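Local atomic coordinates of delta-aminolevulinic acid dehydratase (Toxoplasma gondii ME49, PDB entry 3OBK), a protein that catalyses the asymmetric condensation of two molecules of 5-aminolevulinic acid to porphobilinogen, the monopyrrole from which haem and other tetrapyrroles are built. Residues L46-F51 / L76-E81; P62-Q67 / A330-K335; E107-D112 / V162-K167; L131-A136 / I170-A175. One frame throughout, in Å; residues are numbered along the deposited sequence.

Contact 1 (L46-F51 / L76-E81)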
loop_
_atom_site.group_PDB
_atom_site.type_symbol
_atom_site.label_atom_id
_atom_site.label_comp_id
_atom_site.label_asym_id
_atom_site.label_seq_id
_atom_site.Cartn_x
_atom_site.Cartn_y
_atom_site.Cartn_z
ATOM N N LEU A 46 11.507 -27.810 12.781
ATOM C CA LEU A 46 12.963 -27.735 12.914
ATOM C C LEU A 46 13.671 -28.687 11.934
ATOM O O LEU A 46 13.224 -29.815 11.712
ATOM C CB LEU A 46 13.390 -28.057 14.350
ATOM C CG LEU A 46 12.675 -27.283 15.474
ATOM C CD1 LEU A 46 13.167 -27.686 16.864
ATOM C CD2 LEU A 46 12.750 -25.720 15.267
ATOM N N ILE A 47 14.765 -28.195 11.352
ATOM C CA ILE A 47 15.642 -28.950 10.487
ATOM C C ILE A 47 16.953 -29.175 11.247
ATOM O O ILE A 47 17.546 -28.224 11.777
ATOM C CB ILE A 47 15.939 -28.171 9.184
ATOM C CG1 ILE A 47 14.649 -27.760 8.473
ATOM C CG2 ILE A 47 16.722 -28.987 8.269
ATOM C CD1 ILE A 47 14.853 -26.833 7.323
ATOM N N TYR A 48 17.422 -30.417 11.288
ATOM C CA TYR A 48 18.605 -30.755 12.066
ATOM C C TYR A 48 19.787 -31.001 11.133
ATOM O O TYR A 48 19.755 -31.930 10.320
ATOM C CB TYR A 48 18.307 -32.017 12.894
ATOM C CG TYR A 48 19.346 -32.435 13.920
ATOM C CD1 TYR A 48 20.171 -31.505 14.522
ATOM C CD2 TYR A 48 19.456 -33.761 14.328
ATOM C CE1 TYR A 48 21.098 -31.874 15.476
ATOM C CE2 TYR A 48 20.384 -34.150 15.312
ATOM C CZ TYR A 48 21.204 -33.183 15.874
ATOM O OH TYR A 48 22.158 -33.477 16.806
ATOM N N PRO A 49 20.834 -30.173 11.230
ATOM C CA PRO A 49 21.943 -30.358 10.312
ATOM C C PRO A 49 23.085 -31.180 10.905
ATOM O O PRO A 49 23.530 -30.894 12.015
ATOM C CB PRO A 49 22.403 -28.914 10.006
ATOM C CG PRO A 49 21.538 -28.003 10.817
ATOM C CD PRO A 49 20.958 -28.883 11.911
ATOM N N LEU A 50 23.538 -32.184 10.152
ATOM C CA LEU A 50 24.546 -33.123 10.636
ATOM C C LEU A 50 25.727 -33.250 9.681
ATOM O O LEU A 50 25.631 -32.939 8.483
ATOM C CB LEU A 50 23.940 -34.504 10.852
ATOM C CG LEU A 50 22.775 -34.570 11.851
ATOM C CD1 LEU A 50 22.018 -35.862 11.697
ATOM C CD2 LEU A 50 23.305 -34.363 13.292
ATOM N N PHE A 51 26.838 -33.699 10.259
ATOM C CA PHE A 51 28.080 -33.873 9.554
ATOM C C PHE A 51 28.449 -35.324 9.582
ATOM O O PHE A 51 28.421 -35.954 10.656
ATOM C CB PHE A 51 29.186 -33.102 10.259
ATOM C CG PHE A 51 28.937 -31.647 10.331
ATOM C CD1 PHE A 51 29.199 -30.835 9.235
ATOM C CD2 PHE A 51 28.404 -31.081 11.472
ATOM C CE1 PHE A 51 28.947 -29.473 9.307
ATOM C CE2 PHE A 51 28.161 -29.734 11.538
ATOM C CZ PHE A 51 28.423 -28.929 10.465
ATOM N N LEU A 76 23.276 -42.793 11.337
ATOM C CA LEU A 76 22.019 -43.493 11.482
ATOM C C LEU A 76 21.533 -43.448 12.935
ATOM O O LEU A 76 20.364 -43.214 13.161
ATOM C CB LEU A 76 22.128 -44.929 11.001
ATOM C CG LEU A 76 22.717 -45.235 9.608
ATOM C CD1 LEU A 76 22.365 -46.664 9.204
ATOM C CD2 LEU A 76 22.304 -44.265 8.487
ATOM N N LYS A 77 22.415 -43.647 13.914
ATOM C CA LYS A 77 21.974 -43.573 15.317
ATOM C C LYS A 77 21.394 -42.200 15.612
ATOM O O LYS A 77 20.374 -42.079 16.289
ATOM C CB LYS A 77 23.096 -43.905 16.340
ATOM N N GLU A 78 22.048 -41.170 15.101
ATOM C CA GLU A 78 21.687 -39.809 15.453
ATOM C C GLU A 78 20.376 -39.373 14.783
ATOM O O GLU A 78 19.529 -38.770 15.430
ATOM C CB GLU A 78 22.834 -38.852 15.106
ATOM C CG GLU A 78 22.619 -37.392 15.540
ATOM C CD GLU A 78 22.741 -37.200 17.029
ATOM O OE1 GLU A 78 23.520 -37.936 17.665
ATOM O OE2 GLU A 78 22.078 -36.290 17.581
ATOM N N VAL A 79 20.219 -39.677 13.498
ATOM C CA VAL A 79 18.959 -39.421 12.829
ATOM C C VAL A 79 17.796 -40.107 13.548
ATOM O O VAL A 79 16.727 -39.506 13.767
ATOM C CB VAL A 79 19.020 -39.803 11.352
ATOM C CG1 VAL A 79 17.613 -39.884 10.737
ATOM C CG2 VAL A 79 19.884 -38.785 10.603
ATOM N N GLY A 80 18.020 -41.353 13.938
ATOM C CA GLY A 80 17.052 -42.119 14.698
ATOM C C GLY A 80 16.613 -41.504 16.024
ATOM O O GLY A 80 15.444 -41.563 16.354
ATOM N N GLU A 81 17.558 -40.959 16.799
ATOM C CA GLU A 81 17.221 -40.314 18.070
ATOM C C GLU A 81 16.403 -39.015 17.821
ATOM O O GLU A 81 15.424 -38.734 18.510
ATOM C CB GLU A 81 18.485 -39.990 18.873
ATOM C CG GLU A 81 18.162 -39.417 20.252
ATOM C CD GLU A 81 19.357 -38.869 21.029
ATOM O OE1 GLU A 81 20.492 -39.029 20.575
ATOM O OE2 GLU A 81 19.148 -38.281 22.117
#

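Contact 2 (P62-Q67 / A330-K335). With PBG (3-[5-(aminomethyl)-4-(carboxymethyl)-1H-pyrrol-3-yl]propanoic acid), chain L; EDO (1,2-ethanediol), chain O.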
loop_
_atom_site.group_PDB
_atom_site.type_symbol
_atom_site.label_atom_id
_atom_site.label_comp_id
_atom_site.label_asym_id
_atom_site.label_seq_id
_atom_site.Cartn_x
_atom_site.Cartn_y
_atom_site.Cartn_z
ATOM N N PRO A 62 35.436 -29.363 17.953
ATOM C CA PRO A 62 35.643 -28.600 19.181
ATOM C C PRO A 62 34.953 -27.243 19.188
ATOM O O PRO A 62 34.477 -26.830 20.235
ATOM C CB PRO A 62 37.173 -28.440 19.245
ATOM C CG PRO A 62 37.715 -29.567 18.431
ATOM C CD PRO A 62 36.700 -29.825 17.343
ATOM N N SER A 63 34.905 -26.548 18.048
ATOM C CA SER A 63 34.255 -25.243 17.991
ATOM C C SER A 63 32.712 -25.290 17.794
ATOM O O SER A 63 32.068 -24.239 17.614
ATOM C CB SER A 63 34.913 -24.390 16.927
ATOM O OG SER A 63 34.926 -25.072 15.702
ATOM N N MET A 64 32.127 -26.489 17.834
ATOM C CA MET A 64 30.672 -26.669 17.906
ATOM C C MET A 64 30.338 -27.735 18.962
ATOM O O MET A 64 29.912 -28.833 18.633
ATOM C CB MET A 64 30.135 -27.118 16.565
ATOM C CG MET A 64 30.488 -26.209 15.441
ATOM S SD MET A 64 29.689 -26.722 13.912
ATOM C CE MET A 64 27.960 -26.693 14.356
ATOM N N PRO A 65 30.540 -27.410 20.243
ATOM C CA PRO A 65 30.488 -28.399 21.325
ATOM C C PRO A 65 29.156 -29.128 21.369
ATOM O O PRO A 65 28.107 -28.480 21.241
ATOM C CB PRO A 65 30.649 -27.537 22.593
ATOM C CG PRO A 65 31.221 -26.232 22.119
ATOM C CD PRO A 65 30.665 -26.036 20.763
ATOM N N GLY A 66 29.199 -30.447 21.553
ATOM C CA GLY A 66 28.022 -31.291 21.429
ATOM C C GLY A 66 27.801 -31.894 20.037
ATOM O O GLY A 66 27.146 -32.933 19.931
ATOM N N GLN A 67 28.323 -31.256 18.979
ATOM C CA GLN A 67 28.217 -31.765 17.604
ATOM C C GLN A 67 29.497 -32.450 17.136
ATOM O O GLN A 67 30.598 -32.033 17.489
ATOM C CB GLN A 67 27.927 -30.636 16.622
ATOM C CG GLN A 67 26.729 -29.773 16.950
ATOM C CD GLN A 67 25.482 -30.589 17.163
ATOM O OE1 GLN A 67 25.088 -31.383 16.293
ATOM N NE2 GLN A 67 24.850 -30.405 18.319
ATOM N N ALA A 330 16.603 -24.179 10.398
ATOM C CA ALA A 330 17.687 -25.157 10.444
ATOM C C ALA A 330 18.526 -24.816 11.679
ATOM O O ALA A 330 19.004 -23.690 11.804
ATOM C CB ALA A 330 18.525 -25.106 9.177
ATOM N N THR A 331 18.689 -25.745 12.617
ATOM C CA THR A 331 19.448 -25.405 13.824
ATOM C C THR A 331 20.128 -26.601 14.424
ATOM O O THR A 331 19.522 -27.639 14.513
ATOM C CB THR A 331 18.557 -24.704 14.905
ATOM O OG1 THR A 331 19.301 -24.535 16.121
ATOM C CG2 THR A 331 17.301 -25.502 15.172
ATOM N N TYR A 332 21.382 -26.438 14.863
ATOM C CA TYR A 332 22.132 -27.526 15.498
ATOM C C TYR A 332 21.526 -27.870 16.867
ATOM O O TYR A 332 21.812 -28.939 17.420
ATOM C CB TYR A 332 23.633 -27.192 15.573
ATOM C CG TYR A 332 24.211 -26.927 14.204
ATOM C CD1 TYR A 332 24.503 -27.961 13.344
ATOM C CD2 TYR A 332 24.401 -25.629 13.751
ATOM C CE1 TYR A 332 25.003 -27.722 12.102
ATOM C CE2 TYR A 332 24.902 -25.366 12.507
ATOM C CZ TYR A 332 25.204 -26.417 11.663
ATOM O OH TYR A 332 25.696 -26.159 10.390
ATOM N N TYR A 333 20.656 -27.007 17.389
ATOM C CA TYR A 333 19.868 -27.330 18.604
ATOM C C TYR A 333 18.542 -28.071 18.339
ATOM O O TYR A 333 17.741 -28.237 19.244
ATOM C CB TYR A 333 19.540 -26.045 19.383
ATOM C CG TYR A 333 20.599 -25.616 20.346
ATOM C CD1 TYR A 333 20.848 -26.330 21.511
ATOM C CD2 TYR A 333 21.332 -24.481 20.120
ATOM C CE1 TYR A 333 21.828 -25.907 22.411
ATOM C CE2 TYR A 333 22.322 -24.060 21.010
ATOM C CZ TYR A 333 22.561 -24.762 22.144
ATOM O OH TYR A 333 23.544 -24.302 22.998
ATOM N N ALA A 334 18.309 -28.533 17.116
ATOM C CA ALA A 334 17.000 -29.079 16.756
ATOM C C ALA A 334 16.667 -30.267 17.617
ATOM O O ALA A 334 15.609 -30.310 18.232
ATOM C CB ALA A 334 16.964 -29.462 15.316
ATOM N N LYS A 335 17.588 -31.221 17.704
ATOM C CA LYS A 335 17.324 -32.400 18.522
ATOM C C LYS A 335 17.105 -32.002 19.967
ATOM O O LYS A 335 16.204 -32.498 20.650
ATOM C CB LYS A 335 18.461 -33.409 18.424
ATOM C CG LYS A 335 18.203 -34.684 19.231
ATOM C CD LYS A 335 19.377 -35.648 19.216
ATOM C CE LYS A 335 20.451 -35.340 20.290
ATOM N NZ LYS A 335 21.733 -36.117 20.119
HETATM C CHA PBG L . 28.695 -24.110 2.040
HETATM C C1A PBG L . 28.004 -23.947 3.354
HETATM C C2A PBG L . 28.424 -23.152 4.416
HETATM C C3A PBG L . 27.476 -23.312 5.409
HETATM C C4A PBG L . 26.475 -24.117 4.896
HETATM N NA PBG L . 26.829 -24.512 3.665
HETATM C C5A PBG L . 29.727 -22.406 4.578
HETATM C C6A PBG L . 29.935 -21.237 3.716
HETATM O O1A PBG L . 29.216 -21.157 2.685
HETATM O O2A PBG L . 30.851 -20.423 3.973
HETATM C C7A PBG L . 27.545 -22.719 6.762
HETATM C C8A PBG L . 26.596 -23.243 7.775
HETATM C C9A PBG L . 26.833 -22.904 9.187
HETATM O O3A PBG L . 26.339 -23.641 10.035
HETATM O O4A PBG L . 27.711 -22.112 9.565
HETATM N N1 PBG L . 28.039 -23.627 0.868
HETATM C C1 EDO O . 25.941 -35.748 18.027
HETATM O O1 EDO O . 27.132 -35.477 18.808
HETATM C C2 EDO O . 25.705 -34.728 16.900
HETATM O O2 EDO O . 26.746 -34.727 15.898
#

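Contact 3 (E107-D112 / V162-K167)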
loop_
_atom_site.group_PDB
_atom_site.type_symbol
_atom_site.label_atom_id
_atom_site.label_comp_id
_atom_site.label_asym_id
_atom_site.label_seq_id
_atom_site.Cartn_x
_atom_site.Cartn_y
_atom_site.Cartn_z
ATOM N N GLU A 107 34.471 -34.619 -7.204
ATOM C CA GLU A 107 33.942 -35.561 -6.211
ATOM C C GLU A 107 32.494 -35.217 -5.798
ATOM O O GLU A 107 31.776 -36.072 -5.297
ATOM C CB GLU A 107 34.882 -35.617 -5.001
ATOM C CG GLU A 107 34.504 -36.598 -3.872
ATOM C CD GLU A 107 34.368 -38.087 -4.265
ATOM O OE1 GLU A 107 34.967 -38.547 -5.281
ATOM O OE2 GLU A 107 33.636 -38.796 -3.515
ATOM N N SER A 108 32.067 -33.976 -6.027
ATOM C CA SER A 108 30.703 -33.533 -5.715
ATOM C C SER A 108 29.599 -34.318 -6.432
ATOM O O SER A 108 28.507 -34.495 -5.879
ATOM C CB SER A 108 30.538 -32.038 -6.013
ATOM O OG SER A 108 30.657 -31.747 -7.389
ATOM N N TYR A 109 29.884 -34.784 -7.648
ATOM C CA TYR A 109 28.939 -35.581 -8.393
ATOM C C TYR A 109 29.374 -37.027 -8.561
ATOM O O TYR A 109 28.912 -37.700 -9.467
ATOM C CB TYR A 109 28.620 -34.945 -9.748
ATOM C CG TYR A 109 29.807 -34.539 -10.595
ATOM C CD1 TYR A 109 30.425 -35.444 -11.444
ATOM C CD2 TYR A 109 30.275 -33.233 -10.582
ATOM C CE1 TYR A 109 31.500 -35.067 -12.243
ATOM C CE2 TYR A 109 31.350 -32.843 -11.376
ATOM C CZ TYR A 109 31.954 -33.767 -12.198
ATOM O OH TYR A 109 33.022 -33.384 -12.965
ATOM N N ASN A 110 30.209 -37.525 -7.657
ATOM C CA ASN A 110 30.584 -38.936 -7.632
ATOM C C ASN A 110 29.488 -39.762 -6.963
ATOM O O ASN A 110 29.310 -39.671 -5.766
ATOM C CB ASN A 110 31.908 -39.100 -6.885
ATOM C CG ASN A 110 32.327 -40.561 -6.728
ATOM O OD1 ASN A 110 31.673 -41.472 -7.249
ATOM N ND2 ASN A 110 33.414 -40.788 -5.982
ATOM N N PRO A 111 28.777 -40.608 -7.720
ATOM C CA PRO A 111 27.627 -41.325 -7.148
ATOM C C PRO A 111 27.961 -42.400 -6.110
ATOM O O PRO A 111 27.050 -42.953 -5.475
ATOM C CB PRO A 111 26.946 -41.959 -8.370
ATOM C CG PRO A 111 27.860 -41.814 -9.496
ATOM C CD PRO A 111 29.078 -41.056 -9.090
ATOM N N ASP A 112 29.247 -42.696 -5.947
ATOM C CA ASP A 112 29.713 -43.591 -4.895
ATOM C C ASP A 112 30.433 -42.850 -3.786
ATOM O O ASP A 112 31.081 -43.464 -2.958
ATOM C CB ASP A 112 30.658 -44.634 -5.492
ATOM C CG ASP A 112 29.990 -45.468 -6.569
ATOM O OD1 ASP A 112 28.813 -45.896 -6.362
ATOM O OD2 ASP A 112 30.655 -45.712 -7.613
ATOM N N VAL A 162 27.939 -23.329 -12.238
ATOM C CA VAL A 162 26.559 -23.811 -12.321
ATOM C C VAL A 162 26.500 -25.208 -12.966
ATOM O O VAL A 162 25.791 -26.100 -12.491
ATOM C CB VAL A 162 25.630 -22.794 -13.048
ATOM C CG1 VAL A 162 24.224 -23.383 -13.292
ATOM C CG2 VAL A 162 25.529 -21.515 -12.219
ATOM N N HIS A 163 27.282 -25.414 -14.021
ATOM C CA HIS A 163 27.318 -26.722 -14.686
ATOM C C HIS A 163 27.676 -27.840 -13.690
ATOM O O HIS A 163 27.004 -28.878 -13.665
ATOM C CB HIS A 163 28.301 -26.682 -15.850
ATOM C CG HIS A 163 28.224 -27.866 -16.776
ATOM N ND1 HIS A 163 27.079 -28.632 -16.940
ATOM C CD2 HIS A 163 29.144 -28.373 -17.635
ATOM C CE1 HIS A 163 27.308 -29.570 -17.845
ATOM N NE2 HIS A 163 28.546 -29.425 -18.292
ATOM N N GLN A 164 28.705 -27.603 -12.866
ATOM C CA GLN A 164 29.088 -28.535 -11.801
ATOM C C GLN A 164 27.964 -28.751 -10.798
ATOM O O GLN A 164 27.695 -29.887 -10.387
ATOM C CB GLN A 164 30.326 -28.051 -11.034
ATOM C CG GLN A 164 31.634 -27.898 -11.822
ATOM C CD GLN A 164 32.043 -29.149 -12.577
ATOM O OE1 GLN A 164 31.476 -29.455 -13.603
ATOM N NE2 GLN A 164 33.039 -29.862 -12.073
ATOM N N LEU A 165 27.305 -27.670 -10.389
ATOM C CA LEU A 165 26.222 -27.789 -9.404
ATOM C C LEU A 165 25.026 -28.561 -9.961
ATOM O O LEU A 165 24.325 -29.267 -9.203
ATOM C CB LEU A 165 25.748 -26.419 -8.952
ATOM C CG LEU A 165 26.768 -25.512 -8.297
ATOM C CD1 LEU A 165 26.147 -24.141 -8.058
ATOM C CD2 LEU A 165 27.272 -26.138 -7.032
ATOM N N CYS A 166 24.790 -28.434 -11.271
ATOM C CA CYS A 166 23.761 -29.229 -11.924
ATOM C C CYS A 166 24.094 -30.712 -11.841
ATOM O O CYS A 166 23.208 -31.538 -11.576
ATOM C CB CYS A 166 23.540 -28.803 -13.368
ATOM S SG CYS A 166 22.728 -27.165 -13.505
ATOM N N LYS A 167 25.361 -31.056 -12.009
ATOM C CA LYS A 167 25.739 -32.457 -11.923
ATOM C C LYS A 167 25.570 -32.930 -10.503
ATOM O O LYS A 167 25.035 -33.991 -10.283
ATOM C CB LYS A 167 27.182 -32.694 -12.368
ATOM C CG LYS A 167 27.432 -32.537 -13.861
ATOM C CD LYS A 167 28.926 -32.548 -14.063
ATOM C CE LYS A 167 29.355 -32.525 -15.497
ATOM N NZ LYS A 167 30.787 -32.999 -15.554
#

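Contact 4 (L131-A136 / I170-A175)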
loop_
_atom_site.group_PDB
_atom_site.type_symbol
_atom_site.label_atom_id
_atom_site.label_comp_id
_atom_site.label_asym_id
_atom_site.label_seq_id
_atom_site.Cartn_x
_atom_site.Cartn_y
_atom_site.Cartn_z
ATOM N N LEU A 131 15.277 -35.789 3.721
ATOM C CA LEU A 131 16.698 -35.442 3.577
ATOM C C LEU A 131 16.932 -34.250 2.664
ATOM O O LEU A 131 16.416 -34.187 1.571
ATOM C CB LEU A 131 17.497 -36.634 3.060
ATOM C CG LEU A 131 17.348 -37.936 3.842
ATOM C CD1 LEU A 131 18.249 -39.027 3.248
ATOM C CD2 LEU A 131 17.622 -37.722 5.344
ATOM N N LEU A 132 17.725 -33.301 3.144
ATOM C CA LEU A 132 18.057 -32.090 2.405
ATOM C C LEU A 132 19.572 -32.084 2.263
ATOM O O LEU A 132 20.275 -32.050 3.257
ATOM C CB LEU A 132 17.621 -30.844 3.194
ATOM C CG LEU A 132 16.150 -30.459 3.418
ATOM C CD1 LEU A 132 15.322 -31.669 3.922
ATOM C CD2 LEU A 132 16.046 -29.251 4.422
ATOM N N ALA A 133 20.070 -32.133 1.031
ATOM C CA ALA A 133 21.512 -32.207 0.772
ATOM C C ALA A 133 21.968 -30.855 0.259
ATOM O O ALA A 133 21.305 -30.262 -0.572
ATOM C CB ALA A 133 21.803 -33.269 -0.243
ATOM N N ASP A 134 23.099 -30.363 0.743
ATOM C CA ASP A 134 23.620 -29.105 0.269
ATOM C C ASP A 134 24.111 -29.260 -1.183
ATOM O O ASP A 134 24.498 -30.360 -1.598
ATOM C CB ASP A 134 24.753 -28.668 1.188
ATOM C CG ASP A 134 25.234 -27.274 0.903
ATOM O OD1 ASP A 134 24.784 -26.318 1.603
ATOM O OD2 ASP A 134 26.071 -27.138 -0.027
ATOM N N VAL A 135 24.048 -28.164 -1.952
ATOM C CA VAL A 135 24.666 -28.089 -3.278
ATOM C C VAL A 135 25.618 -26.900 -3.281
ATOM O O VAL A 135 25.237 -25.777 -2.973
ATOM C CB VAL A 135 23.634 -27.993 -4.410
ATOM C CG1 VAL A 135 24.312 -27.713 -5.771
ATOM C CG2 VAL A 135 22.785 -29.273 -4.453
ATOM N N ALA A 136 26.868 -27.174 -3.607
ATOM C CA ALA A 136 27.966 -26.227 -3.445
ATOM C C ALA A 136 29.242 -27.029 -3.453
ATOM O O ALA A 136 29.274 -28.192 -3.017
ATOM C CB ALA A 136 27.856 -25.418 -2.158
ATOM N N ILE A 170 21.914 -33.516 -9.563
ATOM C CA ILE A 170 21.357 -34.733 -10.155
ATOM C C ILE A 170 21.819 -35.984 -9.344
ATOM O O ILE A 170 21.004 -36.805 -8.944
ATOM C CB ILE A 170 21.679 -34.846 -11.690
ATOM C CG1 ILE A 170 20.749 -33.920 -12.507
ATOM C CG2 ILE A 170 21.497 -36.264 -12.186
ATOM C CD1 ILE A 170 21.214 -33.600 -13.933
ATOM N N THR A 171 23.104 -36.082 -9.055
ATOM C CA THR A 171 23.625 -37.164 -8.258
ATOM C C THR A 171 22.913 -37.338 -6.917
ATOM O O THR A 171 22.606 -38.464 -6.510
ATOM C CB THR A 171 25.135 -36.971 -7.992
ATOM O OG1 THR A 171 25.828 -36.829 -9.240
ATOM C CG2 THR A 171 25.689 -38.160 -7.287
ATOM N N LEU A 172 22.653 -36.233 -6.227
ATOM C CA LEU A 172 22.000 -36.259 -4.909
ATOM C C LEU A 172 20.519 -36.621 -5.000
ATOM O O LEU A 172 20.008 -37.436 -4.220
ATOM C CB LEU A 172 22.158 -34.899 -4.258
ATOM C CG LEU A 172 23.592 -34.484 -3.896
ATOM C CD1 LEU A 172 23.534 -33.094 -3.286
ATOM C CD2 LEU A 172 24.270 -35.475 -2.942
ATOM N N ALA A 173 19.844 -36.027 -5.981
ATOM C CA ALA A 173 18.476 -36.379 -6.297
ATOM C C ALA A 173 18.407 -37.875 -6.587
ATOM O O ALA A 173 17.591 -38.599 -5.994
ATOM C CB ALA A 173 17.983 -35.592 -7.494
ATOM N N ARG A 174 19.281 -38.345 -7.478
ATOM C CA ARG A 174 19.232 -39.760 -7.859
ATOM C C ARG A 174 19.490 -40.666 -6.653
ATOM O O ARG A 174 18.929 -41.754 -6.589
ATOM C CB ARG A 174 20.217 -40.099 -8.991
ATOM C CG ARG A 174 19.688 -39.915 -10.390
ATOM C CD ARG A 174 20.826 -40.133 -11.367
ATOM N NE ARG A 174 20.522 -39.790 -12.763
ATOM C CZ ARG A 174 21.447 -39.534 -13.704
ATOM N NH1 ARG A 174 22.754 -39.544 -13.419
ATOM N NH2 ARG A 174 21.066 -39.239 -14.948
ATOM N N ALA A 175 20.335 -40.208 -5.718
ATOM C CA ALA A 175 20.666 -41.000 -4.512
ATOM C C ALA A 175 19.497 -41.149 -3.565
ATOM O O ALA A 175 19.486 -42.057 -2.750
ATOM C CB ALA A 175 21.886 -40.413 -3.760
#

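Contact 1 (L46-F51 / L76-E81)
Tyr48 and Leu50, two residues apart on strand 46-53, both direct their CB atoms at helix 72-84 and meet it through Glu78 and Val79, a worked example of how an alternating strand gives one side to the helix outside it. The strand and helix segments run antiparallel at 169°, with their axes 10.3 Å apart at closest. Tyr48 comes first. Its CG is anti to the backbone N (chi1 -172°), which carries the ring out toward the helix, and its OH donates a hydrogen bond of 2.9 Å to Glu78 OE2. That oxygen lies at the ring edge, near the ring plane, yet the hydroxyl reaches it from above the carboxylate plane, 43° out of it; the two planes are well turned from each other. At Leu50 the contact becomes apolar. One methyl, CD2, lies over the rim of the Tyr48 ring and touches Glu78 CG at 3.8 Å, so the aliphatic part of the glutamate packs while its end bonds. The other methyl, CD1, meets Val79 CG2, also at 3.8 Å. Phe90 of the adjacent strand 89-95 touches both Tyr48 and Val79. Glu78 is bent at chi2, a turn that brings OE2 back to the phenol. The same oxygen forms a salt bridge with Lys335 on helix 334-346, so it is gripped by a neutral donor and by a cation. Such pairing would be expected to favour the ionised carboxylate and to fix its rotation, tying two helices to one barrel strand.

Contact 2 (P62-Q67 / A330-K335)
Met64 and Tyr332 meet through a CH-pi contact: Met64 CE is 3.6 Å from the centroid of the Tyr332 ring, 3° off its normal. The bend at chi3 of Met64 (58°) turns CE onto the face, while SD stays behind it, 5.1 Å from the same centroid, as a more distant Met-aromatic contact. The loop makes a type II turn from Met64 to Gln67, closed by Gln67 N to Met64 O at 2.9 Å. Its partner is the turn just beyond the C-terminal end of barrel strand 328-331, on the side where a TIM barrel carries its active site; there Thr331 forms an ST turn, OG1 accepting from Tyr333 N, and Tyr333 occupies the N-cap position of helix 334-346. Among the polar contacts, the phenol of Tyr332 is one of several groups holding the product: OH donates to PBG O3A at 2.6 Å, with the oxygen at the ring edge and in its plane, and also bonds Tyr290 OH. Gln67 approaches the backbone, its NE2 lying 3.5 Å from Tyr332 O at an angle too poor for a hydrogen bond; that amide nitrogen bonds Tyr296 OH. An ethanediol donates from O1 to Gly66 O.

Contact 3 (E107-D112 / V162-K167)
Tyr109 and Lys167 bring the loop of 107-112 and helix 158-175 together, their CA atoms, 5.7 Å apart, being the closest such pair across the two segments. The side chains run alongside one another, pointing the same way. The lysine is extended beyond CG and lies along one face of the ring: Lys167 CD sits over the centre, 3.7 Å from the Tyr109 centroid and 13° off the normal, as a CH-pi contact. Nearer the backbone, Lys167 CB touches Tyr109 CD2 at 3.6 Å. At the far end Lys167 NZ gives only a weak hydrogen bond to Tyr109 OH, 3.4 Å long. Tyr109 places its CG between the backbone N and the carbonyl carbon (chi1 50°), and the ring thereby stands against the helix. Gln164, one helical turn before the lysine, meets the ring from its edge. Its NE2 lies in the ring plane, 3.5 Å from Tyr109 CE2, and its amide stands nearly upright to the ring at 84°; the bend at chi2 brings it there, and NE2 is hydrogen-bonded to Met104 O. The loop is braced from within, since Asn110 ND2 donates to Glu107 OE1 at 2.8 Å on the syn side of the carboxylate, and Asn110 OD1 accepts from Asp112 N in an Asx turn. The loop follows strand 89-95 and leads into helix 114-125, so the tyrosine packs it onto helix 158-175, which through Val162 and Cys166 also lies against helix 189-199.

Contact 4 (L131-A136 / I170-A175)
Strand 130-135 and helix 158-175 are successive elements of the TIM barrel, and Leu172 is the residue through which the helix reaches the strand here. The two segments run antiparallel at 166°, their axes 9.6 Å apart. A single methyl does the work: Leu172 CD1 lies 3.5 Å from Ala133 CB, 3.4 Å from the carbonyl oxygen Asp134 O, and 4.1 Å from Val135 CG2. With CG anti to the carbonyl carbon (chi1 -66°) and CD1 extended beyond it (chi2 179°), the leucine sends this branch straight to the strand. Ala133, whose CB faces the helix, forms with Leu172 the closest CA pair, 7.0 Å apart, consistent with its small side chain. Val135 and Leu172 pass alongside each other, pointing opposite ways; the valine also packs on Leu165 and Gln168, while Leu115 of helix 114-125 touches Leu172. Asp134, between the two, turns its CB away from the helix. Its OD1 hydrogen-bonds Ser183 OG and makes a weak hydrogen bond to the pyrrole nitrogen of porphobilinogen. One side of the strand thus packs on a helix while the other serves the product pocket, the division of labour of an alpha/beta barrel strand.

Overall arrangement
All four contacts belong to one TIM barrel. Contacts 1 and 2 have centres 10 Å apart and are joined on neighbouring strands 46-53 and 328-331: Thr331 N lies 2.9 Å from Ile47 O, a probable hydrogen bond, and the salt bridge between Glu78 OE2 and Lys335 NZ spans 2.6 Å. Contacts 3 and 4 share helix 158-175, with centres 9 Å apart and Leu165 packing on Val135. Contact 1 touches contact 4 where Ile47 meets Leu132. Contacts 2 and 4 reach different parts of porphobilinogen, Tyr332 a carboxylate and Asp134, weakly, the pyrrole nitrogen, whereas contact 3 stays peripheral, the side chain of Gln164 being about 13 Å from the bound product.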